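Local structure of aminotransferase class-III (Ochrobactrum anthropi, 5GHG) at residues B[40-43]-B[49-52]; B[231-236]-B[378-383]; B[359-364]-B[435-440]; B[402-407]-B[451-456]; B[410-415]-B[443-448]. The protein probably works as an omega-transaminase of the class-III family, transferring amino groups between amines and carbonyl compounds by way of a bound pyridoxamine 5'-phosphate cofactor. The protein carries 1 engineered substitution. One frame throughout, in Å; residues are numbered along the deposited sequence.

Interactions 1, 2 and 5 reach one mixed sheet, and helix 433-455 is shared by interactions 3, 4 and 5. Interaction 1 meets interaction 3 through Tyr41 OH and Gln435 NE2, 3.1 Å apart and probably hydrogen-bonded. Gln359 NE2 of interaction 3 is probably hydrogen-bonded to Gly378 O and Ile380 O of interaction 2. Leu362 CD2 of interaction 3 lies 3.6 Å from Leu443 CD2 of interaction 5. Interactions 4 and 5 join the same two helices, centres about 10 Å apart. In interaction 2 the Ile380 side chain lies about 9 Å from the bound pyridoxamine phosphate cofactor. In interaction 1 the Glu52 side chain is about 13 Å away. Interactions 1 and 5 also touch the second subunit.

Interaction 1 (B[40-43]-B[49-52]); sequences IYVE and RYIE
Tyr41 lays its ring alongside the side chain of Ile51, with Tyr41 CE1 3.7 Å from Ile51 CG1. Both groups point the same way. Ile40 CG1 sits over one face of the ring, and Ile40 CD1 reaches Ile51 CG2 at 3.9 Å. The two strands form an antiparallel beta hairpin. Val42 and Tyr50 are its hydrogen-bonded pair: Tyr50 N gives to Val42 O at 2.9 Å, and Val42 N gives to Tyr50 O at 3.1 Å. Tyr41 with Ile51 and Glu43 with Arg49 are the flanking non-hydrogen-bonded pairs. Glu52 N adds a further bond to Ile40 O, at 2.8 Å. Arg49 bends at chi3 (64°), which brings its guanidinium back beside Tyr41. Tyr41 CB lies over one guanidinium face, and the ring and guanidinium planes are 39° apart. Glu43 OE1 approaches the guanidinium edge in plane and makes a long salt bridge, 3.7 Å, to Arg49 NH2. Asp38 takes Arg49 NH1 in another. On the other sheet face Val42 CG2 packs 3.9 Å from Glu52 CG. The Glu52 carboxylate is buried. Its OE1 caps Gly56 N, and its OE2 is hydrogen-bonded to Tyr83 OH of the second subunit. The hairpin thus has one face with an arginine shared by Asp38 and, at longer range, Glu43, which probably balance its charge, and another that ties a buried glutamate to the dimer partner.

Interaction 2 (B[231-236]-B[378-383]); sequences GGVVVP and GLIAGV
Ile380 O and Gly378 O both grip one polar atom, the amide nitrogen NE2 of Gln359. This pins the start of strand 380-385 to helix 347-363, while Ile380 sends its side chain to Val233. The loop 231-236 carries a G1 beta bulge, in which Val233 and Val234 both face Met228. Val233 lies in the left-handed helical region of backbone angles (phi 53°), and its CB points to the strand. The contact itself is apolar, without a hydrogen bond between the segments. Both methyls of Val233 share it. CG1 is anti to the backbone N (chi1 -171°) and meets Ile380 CG1 at 3.9 Å. CG2 rests against the peptide of Ala381, 3.6 Å from Ala381 O. Gly382 has no side chain, which lets Val233 come up close to the strand backbone; a CB there would sit tight against Val233 CB. Arg375 holds the loop from the neighbouring strand 371-377, its NH2 bonding Gly232 O and its NE bonding Val233 O. Ala424 of strand 422-425 also touches Val233. All four residues that touch are buried. Val233 CG1 ends 3.7 Å from Gly382 N.

Interaction 3 (B[359-364]-B[435-440]); sequences QKRLRE and QVDTMV
The two helical segments run nearly parallel, their axes 21° apart and 10.1 Å from each other at closest approach. The nearest CA atoms, of Leu362 and Val440, are 6.5 Å apart. Val440 points at the other helix and fills the gap with its two methyls. Its CG2 meets Leu362 CD2 at 4.0 Å and also lies near Arg361 CB. Its CG1 lies 3.9 Å from Arg361 NH2. Bends at chi2 (-73°) and chi3 (-52°) carry the Arg361 guanidinium past Val440 towards Asp437. Asp437 approaches the guanidinium edge. The two charges pair in a salt bridge, but they are modelled too close, so the exact place of Arg361 NH1 and Asp437 OD1 is doubtful. Arg361 NH1 is also hydrogen-bonded to Tyr357 OH, and NH2 to Ser441 OG. Glu364 OE1 adds a long salt bridge to Arg361 NE, 3.6 Å, making a small network. On the far side Arg363 NH1 clamps Gln359 twice, at OE1 (2.7 Å, on a lone pair in the carbonyl plane) and at the backbone O (3.1 Å). Leu362 also packs on Ala381 and Val383 of strand 380-385. Met439 turns to Ile51 of strand 49-52. The contact therefore joins helices 347-363 and 433-455 beside the sheet.

Interaction 4 (B[402-407]-B[451-456]); sequences GAKANA and QASLTR
Lys404 and Leu454 reach across from facing helices and overlap side by side, running head to tail. Lys404 CE is 4.1 Å from Leu454 CD2 where they pass. The lysine chain is straight from CB to CE, with CG anti to the backbone N (chi1 -172°). A bend at chi4 (71°) then turns the amine away from the leucine and towards Ser453. Lys404 NZ gives Ser453 OG a weak hydrogen bond of 3.3 Å. Ser453 OG is also 3.6 Å from Lys404 CE, so the last two atoms of the lysine serve both neighbours. Nothing else joins the segments. Their nearest CA atoms, of Lys404 and Ser453, are 10.2 Å apart, so side chains alone bridge the gap. The amine lies beside the last turn of helix 433-455. Leu454 also packs on Leu370 and Thr387. On the lysine's helix, Asp421 OD1 accepts a bond from Gly402 N, and Ala405 and Asn406 pack on Leu423. This is a surface bridge between helices 400-411 and 433-455. Two such helices laid on a sheet, late in the chain, fit the small C-terminal domain of fold type I aminotransferases.

Interaction 5 (B[410-415]-B[443-448]); sequences QERGVI and LEATLN
Arg412 points its CB at helix 433-455, and its chain is straight as far as NE, crossing the gap to Ala445 and Thr446. Its CG stands beside the backbone N (chi1 -73°), which sends the chain towards the helix. CD is the first atom to touch, 3.4 Å from Thr446 OG1. That hydroxyl already has a polar partner, Ala442 O, one turn back in its helix. Here the arginine and threonine side chains overlap side by side, head to tail. NE comes next, 3.9 Å from Ala445 CB. The arginine is placed by the end of helix 400-411, which closes in a Schellman motif. Gly413, at positive phi (84°), is its C-prime residue. Its N bonds Gln410 O at 3.0 Å, and Val414 N bonds Leu409 O. Arg412 is the first residue to leave helical angles. The chain then enters strand 414-419 and bonds to strand 49-52, with Gly413 O paired to Ile51 N and Ile415 N to Ile51 O. Further along the arginine, CZ lies 3.4 Å from Ala445 CB. The alanine methyl sits over the centre of one guanidinium face and meets NH1 at 3.3 Å, a close van der Waals contact of a methyl with the flat cation. NH2 also passes Ala445 CB, at 3.7 Å, and makes a salt bridge with Asp449 OD2, one turn further along the same helix.

Interaction 1 (B[40-43]-B[49-52])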
# COMPACT_ATOMS: atom_id res chain seq x y z
N ILE B 40 18.60 5.35 -19.06
CA ILE B 40 17.96 4.04 -19.19
C ILE B 40 18.76 2.93 -18.50
O ILE B 40 18.33 1.77 -18.53
CB ILE B 40 17.73 3.60 -20.64
CG1 ILE B 40 19.05 3.29 -21.36
CG2 ILE B 40 16.89 4.66 -21.39
CD1 ILE B 40 18.85 2.53 -22.69
N TYR B 41 19.90 3.26 -17.89
CA TYR B 41 20.81 2.28 -17.33
C TYR B 41 20.76 2.25 -15.80
O TYR B 41 20.48 3.26 -15.15
CB TYR B 41 22.27 2.56 -17.74
CG TYR B 41 22.46 2.78 -19.23
CD1 TYR B 41 22.63 1.71 -20.10
CD2 TYR B 41 22.50 4.07 -19.75
CE1 TYR B 41 22.81 1.92 -21.48
CE2 TYR B 41 22.67 4.29 -21.12
CZ TYR B 41 22.83 3.22 -21.98
OH TYR B 41 23.00 3.47 -23.33
N VAL B 42 21.05 1.08 -15.24
CA VAL B 42 21.33 0.93 -13.84
C VAL B 42 22.66 0.21 -13.71
O VAL B 42 23.13 -0.47 -14.63
CB VAL B 42 20.24 0.16 -13.06
CG1 VAL B 42 18.93 0.94 -13.05
CG2 VAL B 42 20.02 -1.21 -13.64
N GLU B 43 23.28 0.36 -12.55
CA GLU B 43 24.58 -0.21 -12.26
C GLU B 43 24.49 -0.96 -10.93
O GLU B 43 23.98 -0.41 -9.95
CB GLU B 43 25.62 0.90 -12.24
CG GLU B 43 26.97 0.54 -11.72
CD GLU B 43 27.88 1.78 -11.67
OE1 GLU B 43 27.86 2.57 -12.65
OE2 GLU B 43 28.57 1.96 -10.64
N ARG B 49 26.99 -2.45 -15.64
CA ARG B 49 25.88 -1.63 -16.12
C ARG B 49 24.95 -2.42 -17.02
O ARG B 49 25.37 -3.32 -17.75
CB ARG B 49 26.41 -0.40 -16.86
CG ARG B 49 27.07 0.60 -15.91
CD ARG B 49 27.88 1.65 -16.66
NE ARG B 49 27.04 2.49 -17.51
CZ ARG B 49 26.32 3.52 -17.08
NH1 ARG B 49 25.61 4.24 -17.94
NH2 ARG B 49 26.31 3.83 -15.80
N TYR B 50 23.66 -2.09 -16.96
CA TYR B 50 22.62 -2.78 -17.72
C TYR B 50 21.64 -1.77 -18.30
O TYR B 50 21.32 -0.77 -17.65
CB TYR B 50 21.80 -3.72 -16.84
CG TYR B 50 22.60 -4.65 -15.96
CD1 TYR B 50 23.13 -4.20 -14.75
CD2 TYR B 50 22.83 -5.96 -16.35
CE1 TYR B 50 23.86 -5.06 -13.93
CE2 TYR B 50 23.56 -6.82 -15.54
CZ TYR B 50 24.07 -6.36 -14.33
OH TYR B 50 24.78 -7.20 -13.54
N ILE B 51 21.14 -2.07 -19.49
CA ILE B 51 19.93 -1.42 -19.97
C ILE B 51 18.76 -1.96 -19.13
O ILE B 51 18.54 -3.17 -19.07
CB ILE B 51 19.69 -1.69 -21.46
CG1 ILE B 51 20.77 -1.02 -22.30
CG2 ILE B 51 18.26 -1.26 -21.86
CD1 ILE B 51 20.67 -1.34 -23.80
N GLU B 52 18.02 -1.06 -18.48
CA GLU B 52 16.82 -1.45 -17.75
C GLU B 52 15.67 -1.48 -18.75
O GLU B 52 14.87 -0.53 -18.88
CB GLU B 52 16.57 -0.52 -16.56
CG GLU B 52 16.45 -1.27 -15.20
CD GLU B 52 15.29 -2.26 -15.16
OE1 GLU B 52 14.41 -2.19 -16.05
OE2 GLU B 52 15.24 -3.14 -14.25

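Interaction 2 (B[231-236]-B[378-383])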
# COMPACT_ATOMS: atom_id res chain seq x y z
N GLY B 231 0.71 -10.25 -16.78
CA GLY B 231 0.26 -11.51 -17.34
C GLY B 231 0.99 -11.95 -18.59
O GLY B 231 0.72 -13.04 -19.10
N GLY B 232 1.92 -11.13 -19.11
CA GLY B 232 2.72 -11.51 -20.24
C GLY B 232 2.59 -10.62 -21.47
O GLY B 232 2.82 -11.09 -22.60
N VAL B 233 2.27 -9.35 -21.27
CA VAL B 233 2.09 -8.41 -22.38
C VAL B 233 1.10 -9.01 -23.38
O VAL B 233 1.44 -9.24 -24.54
CB VAL B 233 3.43 -8.06 -23.07
CG1 VAL B 233 3.24 -6.91 -24.06
CG2 VAL B 233 4.47 -7.68 -22.05
N VAL B 234 -0.12 -9.26 -22.92
CA VAL B 234 -1.16 -9.84 -23.78
C VAL B 234 -1.92 -8.71 -24.46
O VAL B 234 -2.60 -7.93 -23.80
CB VAL B 234 -2.11 -10.76 -23.00
CG1 VAL B 234 -3.21 -11.26 -23.92
CG2 VAL B 234 -1.35 -11.95 -22.40
N VAL B 235 -1.78 -8.61 -25.77
CA VAL B 235 -2.52 -7.63 -26.57
C VAL B 235 -3.81 -8.30 -26.99
O VAL B 235 -3.78 -9.42 -27.52
CB VAL B 235 -1.70 -7.16 -27.78
CG1 VAL B 235 -2.46 -6.12 -28.58
CG2 VAL B 235 -0.33 -6.63 -27.34
N PRO B 236 -4.97 -7.69 -26.74
CA PRO B 236 -6.24 -8.35 -27.05
C PRO B 236 -6.43 -8.39 -28.56
O PRO B 236 -5.85 -7.59 -29.29
CB PRO B 236 -7.28 -7.46 -26.37
CG PRO B 236 -6.65 -6.08 -26.38
CD PRO B 236 -5.16 -6.33 -26.19
N GLY B 378 2.99 0.09 -29.19
CA GLY B 378 3.70 1.21 -28.61
C GLY B 378 5.05 0.75 -28.09
O GLY B 378 5.81 0.07 -28.79
N LEU B 379 5.37 1.10 -26.83
CA LEU B 379 6.66 0.79 -26.25
C LEU B 379 6.58 -0.37 -25.25
O LEU B 379 7.32 -0.41 -24.27
CB LEU B 379 7.27 2.03 -25.60
CG LEU B 379 8.79 2.15 -25.41
CD1 LEU B 379 9.57 1.92 -26.73
CD2 LEU B 379 9.15 3.50 -24.77
N ILE B 380 5.69 -1.33 -25.49
CA ILE B 380 5.63 -2.53 -24.65
C ILE B 380 5.53 -3.74 -25.55
O ILE B 380 4.77 -3.73 -26.53
CB ILE B 380 4.48 -2.48 -23.63
CG1 ILE B 380 4.63 -3.60 -22.61
CG2 ILE B 380 3.13 -2.55 -24.33
CD1 ILE B 380 3.73 -3.49 -21.40
N ALA B 381 6.28 -4.78 -25.24
CA ALA B 381 6.31 -5.96 -26.10
C ALA B 381 6.64 -7.19 -25.30
O ALA B 381 7.29 -7.12 -24.26
CB ALA B 381 7.31 -5.79 -27.26
N GLY B 382 6.21 -8.33 -25.81
CA GLY B 382 6.59 -9.61 -25.26
C GLY B 382 7.03 -10.55 -26.36
O GLY B 382 6.48 -10.53 -27.46
N VAL B 383 8.04 -11.34 -26.06
CA VAL B 383 8.57 -12.34 -26.99
C VAL B 383 8.44 -13.69 -26.31
O VAL B 383 9.14 -13.97 -25.34
CB VAL B 383 10.04 -12.04 -27.38
CG1 VAL B 383 10.59 -13.11 -28.30
CG2 VAL B 383 10.16 -10.67 -28.04

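Interaction 3 (B[359-364]-B[435-440])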
# COMPACT_ATOMS: atom_id res chain seq x y z
N GLN B 359 8.86 -2.28 -32.12
CA GLN B 359 7.94 -3.31 -32.58
C GLN B 359 8.41 -3.93 -33.89
O GLN B 359 8.33 -5.15 -34.07
CB GLN B 359 6.53 -2.76 -32.75
CG GLN B 359 5.87 -2.20 -31.50
CD GLN B 359 5.70 -3.22 -30.40
OE1 GLN B 359 5.57 -4.42 -30.65
NE2 GLN B 359 5.67 -2.73 -29.15
N LYS B 360 8.91 -3.10 -34.80
CA LYS B 360 9.40 -3.62 -36.09
C LYS B 360 10.65 -4.46 -35.90
O LYS B 360 10.74 -5.58 -36.43
CB LYS B 360 9.67 -2.45 -37.04
CG LYS B 360 10.28 -2.84 -38.38
CD LYS B 360 10.76 -1.58 -39.13
CE LYS B 360 11.29 -1.91 -40.53
NZ LYS B 360 10.20 -2.37 -41.45
N ARG B 361 11.63 -3.96 -35.14
CA ARG B 361 12.85 -4.73 -34.91
C ARG B 361 12.56 -6.07 -34.24
O ARG B 361 13.11 -7.10 -34.63
CB ARG B 361 13.86 -3.91 -34.09
CG ARG B 361 14.57 -2.83 -34.91
CD ARG B 361 15.59 -3.46 -35.87
NE ARG B 361 16.49 -4.37 -35.15
CZ ARG B 361 17.65 -4.00 -34.62
NH1 ARG B 361 18.05 -2.74 -34.77
NH2 ARG B 361 18.41 -4.88 -33.97
N LEU B 362 11.68 -6.08 -33.23
CA LEU B 362 11.38 -7.33 -32.56
C LEU B 362 10.71 -8.33 -33.50
O LEU B 362 10.97 -9.54 -33.43
CB LEU B 362 10.51 -7.10 -31.32
CG LEU B 362 11.19 -6.54 -30.07
CD1 LEU B 362 10.15 -6.17 -29.02
CD2 LEU B 362 12.20 -7.53 -29.48
N ARG B 363 9.84 -7.85 -34.38
CA ARG B 363 9.15 -8.77 -35.27
C ARG B 363 10.07 -9.36 -36.34
O ARG B 363 9.74 -10.39 -36.92
CB ARG B 363 7.94 -8.07 -35.89
CG ARG B 363 6.76 -8.08 -34.90
CD ARG B 363 5.62 -7.20 -35.33
NE ARG B 363 4.52 -7.25 -34.38
CZ ARG B 363 4.52 -6.64 -33.20
NH1 ARG B 363 5.60 -5.95 -32.84
NH2 ARG B 363 3.46 -6.69 -32.40
N GLU B 364 11.23 -8.75 -36.57
CA GLU B 364 12.22 -9.37 -37.45
C GLU B 364 12.75 -10.68 -36.89
O GLU B 364 13.37 -11.44 -37.64
CB GLU B 364 13.38 -8.40 -37.71
CG GLU B 364 12.96 -7.14 -38.45
CD GLU B 364 14.04 -6.06 -38.49
OE1 GLU B 364 15.13 -6.27 -37.94
OE2 GLU B 364 13.78 -4.98 -39.07
N GLN B 435 19.57 3.01 -28.80
CA GLN B 435 19.47 2.15 -27.62
C GLN B 435 18.46 1.03 -27.85
O GLN B 435 18.67 -0.10 -27.38
CB GLN B 435 19.09 3.00 -26.41
CG GLN B 435 20.21 3.92 -25.96
CD GLN B 435 19.76 5.01 -24.98
OE1 GLN B 435 18.65 5.52 -25.06
NE2 GLN B 435 20.64 5.36 -24.05
N VAL B 436 17.37 1.31 -28.56
CA VAL B 436 16.44 0.26 -28.94
C VAL B 436 17.16 -0.78 -29.79
O VAL B 436 16.97 -1.99 -29.62
CB VAL B 436 15.23 0.84 -29.70
CG1 VAL B 436 14.46 -0.29 -30.38
CG2 VAL B 436 14.34 1.63 -28.76
N ASP B 437 17.99 -0.31 -30.73
CA ASP B 437 18.75 -1.21 -31.58
C ASP B 437 19.70 -2.09 -30.77
O ASP B 437 19.79 -3.30 -31.00
CB ASP B 437 19.54 -0.38 -32.61
CG ASP B 437 20.40 -1.25 -33.50
OD1 ASP B 437 19.87 -2.23 -34.06
OD2 ASP B 437 21.60 -0.95 -33.63
N THR B 438 20.41 -1.49 -29.82
CA THR B 438 21.30 -2.26 -28.95
C THR B 438 20.53 -3.32 -28.17
O THR B 438 20.97 -4.47 -28.06
CB THR B 438 22.02 -1.30 -27.99
OG1 THR B 438 22.79 -0.39 -28.76
CG2 THR B 438 22.93 -2.05 -27.04
N MET B 439 19.36 -2.96 -27.63
CA MET B 439 18.57 -3.89 -26.82
C MET B 439 18.11 -5.10 -27.65
O MET B 439 18.22 -6.25 -27.23
CB MET B 439 17.38 -3.14 -26.22
CG MET B 439 16.42 -3.93 -25.35
SD MET B 439 15.02 -2.84 -24.93
CE MET B 439 15.90 -1.33 -24.73
N VAL B 440 17.58 -4.84 -28.85
CA VAL B 440 17.06 -5.93 -29.67
C VAL B 440 18.19 -6.80 -30.22
O VAL B 440 18.05 -8.01 -30.33
CB VAL B 440 16.15 -5.40 -30.78
CG1 VAL B 440 15.75 -6.54 -31.71
CG2 VAL B 440 14.90 -4.73 -30.18

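Interaction 4 (B[402-407]-B[451-456])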
# COMPACT_ATOMS: atom_id res chain seq x y z
N GLY B 402 12.24 -19.41 -20.62
CA GLY B 402 12.29 -17.98 -20.30
C GLY B 402 13.35 -17.63 -19.28
O GLY B 402 14.07 -16.64 -19.45
N ALA B 403 13.46 -18.41 -18.22
CA ALA B 403 14.49 -18.16 -17.22
C ALA B 403 15.89 -18.30 -17.81
O ALA B 403 16.78 -17.48 -17.52
CB ALA B 403 14.32 -19.10 -16.02
N LYS B 404 16.11 -19.32 -18.63
CA LYS B 404 17.40 -19.52 -19.27
C LYS B 404 17.78 -18.33 -20.13
O LYS B 404 18.90 -17.79 -20.01
CB LYS B 404 17.37 -20.80 -20.11
CG LYS B 404 18.69 -21.25 -20.70
CD LYS B 404 18.52 -22.63 -21.36
CE LYS B 404 19.79 -23.11 -22.07
NZ LYS B 404 20.83 -23.48 -21.09
N ALA B 405 16.87 -17.86 -20.98
CA ALA B 405 17.19 -16.78 -21.91
C ALA B 405 17.35 -15.44 -21.17
O ALA B 405 18.22 -14.64 -21.51
CB ALA B 405 16.12 -16.69 -23.00
N ASN B 406 16.53 -15.21 -20.14
CA ASN B 406 16.61 -13.98 -19.37
C ASN B 406 17.97 -13.85 -18.68
O ASN B 406 18.54 -12.77 -18.61
CB ASN B 406 15.49 -13.94 -18.34
CG ASN B 406 15.23 -12.54 -17.78
OD1 ASN B 406 15.28 -11.56 -18.51
ND2 ASN B 406 14.92 -12.46 -16.51
N ALA B 407 18.49 -14.97 -18.15
CA ALA B 407 19.81 -14.95 -17.53
C ALA B 407 20.91 -14.60 -18.54
O ALA B 407 21.84 -13.85 -18.23
CB ALA B 407 20.09 -16.29 -16.86
N GLN B 451 19.81 -21.21 -28.39
CA GLN B 451 19.57 -22.26 -29.38
C GLN B 451 20.80 -23.16 -29.53
O GLN B 451 20.69 -24.39 -29.54
CB GLN B 451 19.19 -21.62 -30.72
CG GLN B 451 19.11 -22.59 -31.89
CD GLN B 451 17.95 -23.57 -31.77
OE1 GLN B 451 17.16 -23.51 -30.82
NE2 GLN B 451 17.83 -24.47 -32.74
N ALA B 452 21.99 -22.56 -29.61
CA ALA B 452 23.21 -23.35 -29.70
C ALA B 452 23.37 -24.25 -28.48
O ALA B 452 23.74 -25.42 -28.60
CB ALA B 452 24.42 -22.44 -29.86
N SER B 453 23.09 -23.71 -27.30
CA SER B 453 23.24 -24.47 -26.07
C SER B 453 22.27 -25.65 -26.04
O SER B 453 22.62 -26.75 -25.59
CB SER B 453 23.04 -23.56 -24.86
OG SER B 453 22.72 -24.29 -23.71
N LEU B 454 21.04 -25.44 -26.52
CA LEU B 454 20.06 -26.51 -26.53
C LEU B 454 20.49 -27.66 -27.46
O LEU B 454 20.30 -28.82 -27.12
CB LEU B 454 18.69 -25.98 -26.95
CG LEU B 454 18.05 -25.01 -25.95
CD1 LEU B 454 16.71 -24.50 -26.47
CD2 LEU B 454 17.86 -25.68 -24.61
N THR B 455 21.08 -27.33 -28.60
CA THR B 455 21.46 -28.36 -29.55
C THR B 455 22.78 -29.06 -29.22
O THR B 455 23.12 -30.03 -29.88
CB THR B 455 21.53 -27.79 -30.97
OG1 THR B 455 22.68 -26.97 -31.11
CG2 THR B 455 20.31 -26.95 -31.28
N ARG B 456 23.52 -28.59 -28.22
CA ARG B 456 24.77 -29.25 -27.82
C ARG B 456 24.63 -30.00 -26.49
O ARG B 456 23.52 -30.12 -25.95
CB ARG B 456 25.93 -28.25 -27.75
CG ARG B 456 26.28 -27.79 -26.34
CD ARG B 456 27.64 -27.05 -26.29
NE ARG B 456 27.65 -25.88 -27.16
CZ ARG B 456 27.19 -24.67 -26.81
NH1 ARG B 456 26.68 -24.47 -25.61
NH2 ARG B 456 27.25 -23.67 -27.68

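Interaction 5 (B[410-415]-B[443-448])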
# COMPACT_ATOMS: atom_id res chain seq x y z
N GLN B 410 20.73 -10.91 -19.38
CA GLN B 410 21.35 -10.12 -18.32
C GLN B 410 22.88 -10.16 -18.41
O GLN B 410 23.55 -9.15 -18.16
CB GLN B 410 20.88 -10.60 -16.95
CG GLN B 410 21.46 -9.81 -15.77
CD GLN B 410 20.89 -10.29 -14.44
OE1 GLN B 410 19.68 -10.48 -14.33
NE2 GLN B 410 21.74 -10.55 -13.46
N GLU B 411 23.45 -11.31 -18.77
CA GLU B 411 24.88 -11.38 -19.03
C GLU B 411 25.29 -10.42 -20.15
O GLU B 411 26.40 -9.90 -20.14
CB GLU B 411 25.30 -12.80 -19.42
CG GLU B 411 25.20 -13.85 -18.35
CD GLU B 411 25.63 -15.22 -18.87
OE1 GLU B 411 24.75 -16.10 -19.07
OE2 GLU B 411 26.85 -15.39 -19.17
N ARG B 412 24.43 -10.24 -21.14
CA ARG B 412 24.68 -9.33 -22.23
C ARG B 412 24.27 -7.89 -21.92
O ARG B 412 24.20 -7.06 -22.83
CB ARG B 412 23.97 -9.82 -23.50
CG ARG B 412 24.64 -11.05 -24.10
CD ARG B 412 23.86 -11.64 -25.27
NE ARG B 412 24.62 -12.68 -25.96
CZ ARG B 412 25.52 -12.44 -26.90
NH1 ARG B 412 25.77 -11.18 -27.28
NH2 ARG B 412 26.15 -13.46 -27.47
N GLY B 413 24.01 -7.58 -20.65
CA GLY B 413 23.82 -6.21 -20.24
C GLY B 413 22.43 -5.65 -20.44
O GLY B 413 22.28 -4.44 -20.60
N VAL B 414 21.41 -6.50 -20.47
CA VAL B 414 20.03 -6.07 -20.65
C VAL B 414 19.18 -6.77 -19.59
O VAL B 414 19.21 -8.00 -19.47
CB VAL B 414 19.51 -6.41 -22.07
CG1 VAL B 414 18.02 -6.10 -22.19
CG2 VAL B 414 20.30 -5.66 -23.14
N ILE B 415 18.43 -5.99 -18.83
CA ILE B 415 17.52 -6.52 -17.81
C ILE B 415 16.13 -6.59 -18.44
O ILE B 415 15.50 -5.56 -18.74
CB ILE B 415 17.51 -5.66 -16.54
CG1 ILE B 415 18.86 -5.76 -15.84
CG2 ILE B 415 16.38 -6.07 -15.61
CD1 ILE B 415 19.05 -4.77 -14.72
N LEU B 443 18.95 -9.27 -27.62
CA LEU B 443 17.99 -10.36 -27.62
C LEU B 443 18.29 -11.35 -28.75
O LEU B 443 18.26 -12.56 -28.54
CB LEU B 443 16.57 -9.83 -27.73
CG LEU B 443 15.49 -10.90 -27.88
CD1 LEU B 443 15.46 -11.82 -26.65
CD2 LEU B 443 14.15 -10.24 -28.14
N GLU B 444 18.55 -10.85 -29.95
CA GLU B 444 18.84 -11.74 -31.06
C GLU B 444 20.04 -12.64 -30.76
O GLU B 444 19.98 -13.86 -30.97
CB GLU B 444 19.10 -10.95 -32.34
CG GLU B 444 19.52 -11.84 -33.50
CD GLU B 444 19.61 -11.09 -34.82
OE1 GLU B 444 19.70 -9.84 -34.80
OE2 GLU B 444 19.57 -11.76 -35.86
N ALA B 445 21.13 -12.05 -30.27
CA ALA B 445 22.31 -12.84 -29.92
C ALA B 445 22.01 -13.81 -28.78
O ALA B 445 22.52 -14.93 -28.76
CB ALA B 445 23.47 -11.91 -29.56
N THR B 446 21.20 -13.38 -27.82
CA THR B 446 20.77 -14.26 -26.74
C THR B 446 20.05 -15.49 -27.27
O THR B 446 20.31 -16.62 -26.85
CB THR B 446 19.84 -13.51 -25.78
OG1 THR B 446 20.58 -12.52 -25.06
CG2 THR B 446 19.21 -14.47 -24.81
N LEU B 447 19.10 -15.28 -28.19
CA LEU B 447 18.35 -16.42 -28.71
C LEU B 447 19.26 -17.37 -29.49
O LEU B 447 19.09 -18.58 -29.42
CB LEU B 447 17.20 -15.93 -29.58
CG LEU B 447 16.17 -15.12 -28.79
CD1 LEU B 447 15.01 -14.69 -29.67
CD2 LEU B 447 15.67 -15.91 -27.60
N ASN B 448 20.24 -16.82 -30.23
CA ASN B 448 21.21 -17.69 -30.91
C ASN B 448 22.05 -18.49 -29.91
O ASN B 448 22.27 -19.68 -30.10
CB ASN B 448 22.08 -16.85 -31.83
CG ASN B 448 21.32 -16.34 -33.03
OD1 ASN B 448 20.27 -16.90 -33.38
ND2 ASN B 448 21.80 -15.29 -33.65